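Local coordinates for DNA repair protein RecO (Deinococcus radiodurans, PDB 1U5K), which probably takes part in DNA repair and in recombination by the RecF pathway, and carries a bound zinc ion, at residues N51-V56 with A90-M95. Residues are numbered along the deposited sequence; the frame is centred on the assembly and turned at random.
Sequences NLFHHV and AFAHLM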
loop_
_atom_site.group_PDB
_atom_site.type_symbol
_atom_site.label_atom_id
_atom_site.label_comp_id
_atom_site.label_asym_id
_atom_site.label_seq_id
_atom_site.Cartn_x
_atom_site.Cartn_y
_atom_site.Cartn_z
ATOM N N ASN A 51 18.464 7.041 -7.838
ATOM C CA ASN A 51 17.368 6.174 -8.254
ATOM C C ASN A 51 17.364 4.868 -7.477
ATOM O O ASN A 51 18.375 4.497 -6.887
ATOM C CB ASN A 51 17.408 5.903 -9.759
ATOM C CG ASN A 51 16.748 7.011 -10.549
ATOM O OD1 ASN A 51 15.514 7.107 -10.634
ATOM N ND2 ASN A 51 17.585 7.873 -11.116
ATOM N N LEU A 52 16.216 4.200 -7.491
ATOM C CA LEU A 52 16.027 3.006 -6.688
ATOM C C LEU A 52 17.151 2.019 -6.927
ATOM O O LEU A 52 17.547 1.773 -8.068
ATOM C CB LEU A 52 14.714 2.282 -6.979
ATOM C CG LEU A 52 13.485 2.727 -6.209
ATOM C CD1 LEU A 52 12.313 1.796 -6.481
ATOM C CD2 LEU A 52 13.792 2.784 -4.753
ATOM N N PHE A 53 17.635 1.498 -5.805
ATOM C CA PHE A 53 18.565 0.385 -5.784
ATOM C C PHE A 53 20.010 0.805 -6.054
ATOM O O PHE A 53 20.914 -0.014 -5.964
ATOM C CB PHE A 53 18.108 -0.786 -6.664
ATOM C CG PHE A 53 16.631 -1.103 -6.557
ATOM C CD1 PHE A 53 15.856 -1.261 -7.693
ATOM C CD2 PHE A 53 15.989 -1.135 -5.335
ATOM C CE1 PHE A 53 14.484 -1.526 -7.619
ATOM C CE2 PHE A 53 14.635 -1.384 -5.249
ATOM C CZ PHE A 53 13.869 -1.579 -6.379
ATOM N N HIS A 54 20.263 2.081 -6.299
ATOM C CA HIS A 54 21.636 2.548 -6.432
ATOM C C HIS A 54 22.300 2.657 -5.066
ATOM O O HIS A 54 21.658 3.070 -4.097
ATOM C CB HIS A 54 21.646 3.922 -7.097
ATOM C CG HIS A 54 21.401 3.901 -8.573
ATOM N ND1 HIS A 54 21.379 5.056 -9.324
ATOM C CD2 HIS A 54 21.225 2.881 -9.447
ATOM C CE1 HIS A 54 21.175 4.749 -10.594
ATOM N NE2 HIS A 54 21.111 3.435 -10.699
ATOM N N HIS A 55 23.566 2.258 -4.979
ATOM C CA HIS A 55 24.393 2.504 -3.799
ATOM C C HIS A 55 25.047 3.852 -4.076
ATOM O O HIS A 55 25.797 3.982 -5.045
ATOM C CB HIS A 55 25.438 1.392 -3.587
ATOM C CG HIS A 55 26.148 1.441 -2.268
ATOM N ND1 HIS A 55 26.463 0.306 -1.555
ATOM C CD2 HIS A 55 26.570 2.481 -1.511
ATOM C CE1 HIS A 55 27.063 0.644 -0.426
ATOM N NE2 HIS A 55 27.127 1.963 -0.367
ATOM N N VAL A 56 24.711 4.855 -3.269
ATOM C CA VAL A 56 25.229 6.206 -3.433
ATOM C C VAL A 56 26.008 6.678 -2.217
ATOM O O VAL A 56 25.748 6.248 -1.093
ATOM C CB VAL A 56 24.117 7.207 -3.753
ATOM C CG1 VAL A 56 23.419 6.805 -5.035
ATOM C CG2 VAL A 56 23.130 7.343 -2.589
ATOM N N ALA A 90 11.025 -6.413 -9.384
ATOM C CA ALA A 90 9.918 -6.710 -8.488
ATOM C C ALA A 90 10.405 -7.240 -7.148
ATOM O O ALA A 90 9.880 -6.840 -6.119
ATOM C CB ALA A 90 8.918 -7.676 -9.139
ATOM N N PHE A 91 11.403 -8.120 -7.157
ATOM C CA PHE A 91 11.964 -8.680 -5.938
ATOM C C PHE A 91 12.877 -7.695 -5.203
ATOM O O PHE A 91 12.825 -7.667 -3.974
ATOM C CB PHE A 91 12.587 -10.061 -6.186
ATOM C CG PHE A 91 11.560 -11.145 -6.376
ATOM C CD1 PHE A 91 11.400 -11.777 -7.601
ATOM C CD2 PHE A 91 10.701 -11.500 -5.337
ATOM C CE1 PHE A 91 10.384 -12.721 -7.794
ATOM C CE2 PHE A 91 9.727 -12.471 -5.517
ATOM C CZ PHE A 91 9.544 -13.083 -6.756
ATOM N N ALA A 92 13.663 -6.883 -5.911
ATOM C CA ALA A 92 14.425 -5.796 -5.309
ATOM C C ALA A 92 13.470 -4.863 -4.565
ATOM O O ALA A 92 13.740 -4.441 -3.446
ATOM C CB ALA A 92 15.245 -4.997 -6.355
ATOM N N HIS A 93 12.353 -4.540 -5.204
ATOM C CA HIS A 93 11.357 -3.624 -4.663
ATOM C C HIS A 93 10.695 -4.189 -3.402
ATOM O O HIS A 93 10.525 -3.476 -2.421
ATOM C CB HIS A 93 10.358 -3.379 -5.769
ATOM C CG HIS A 93 9.422 -2.231 -5.566
ATOM N ND1 HIS A 93 9.727 -1.130 -4.796
ATOM C CD2 HIS A 93 8.203 -1.989 -6.103
ATOM C CE1 HIS A 93 8.728 -0.269 -4.852
ATOM N NE2 HIS A 93 7.778 -0.781 -5.610
ATOM N N LEU A 94 10.366 -5.474 -3.421
ATOM C CA LEU A 94 9.905 -6.169 -2.233
ATOM C C LEU A 94 10.918 -6.078 -1.088
ATOM O O LEU A 94 10.537 -5.737 0.027
ATOM C CB LEU A 94 9.530 -7.609 -2.558
ATOM C CG LEU A 94 9.180 -8.562 -1.419
ATOM C CD1 LEU A 94 8.043 -8.012 -0.585
ATOM C CD2 LEU A 94 8.803 -9.898 -2.018
ATOM N N MET A 95 12.188 -6.382 -1.333
ATOM C CA MET A 95 13.180 -6.348 -0.254
ATOM C C MET A 95 13.237 -4.940 0.324
ATOM O O MET A 95 13.338 -4.808 1.538
ATOM C CB MET A 95 14.574 -6.741 -0.727
ATOM C CG MET A 95 14.600 -8.189 -1.193
ATOM S SD MET A 95 14.235 -9.397 0.069
ATOM C CE MET A 95 12.521 -9.505 0.009
#
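The phenyl ring of F53 lies flat against A92 on helix 86-102, whose methyl group sits over the ring centre. CB of A92 is 3.7 Å from the centroid of the F53 ring and only 10° off its normal, a well-centred CH-pi contact in which CB stays within about 4.1 Å of all six ring carbons of F53. The opposite face is occupied from within the same loop: L52 CB stands 3.7 Å above the plane of the F53 ring, also over its centre, so the phenyl is sandwiched between the neighbouring leucine and the helix. At its far end the ring meets helix backbone: F53 CZ lies 3.5 Å from H93 N, approaching obliquely, and F53 CE2 lies 3.7 Å from A92 O. L52 and F53 are the two central residues of a type II beta turn, closed by a bond from H54 N to N51 O. F53 adopts the positive phi (80°) of the third turn position, and with CG set beside the backbone N and anti to the carbonyl carbon (chi1 -42°) its ring reaches the helix. The turn leads into strand 55-61 of the N-terminal OB fold, and the contact thus joins the OB fold to the helical part of RecO. Cutting F53 back to an alanine is likely to leave the A92 methyl without its aromatic partner and to open a gap between L52 and the helix. Y89, one turn earlier on the helix, meets the same phenyl edge-to-face. On the other side of A92 from Y89 along the helix, H93 brings its imidazole near L52, with CD1 of L52 4.3 Å from ND1 of H93; the histidine also packs on P81 of the second subunit.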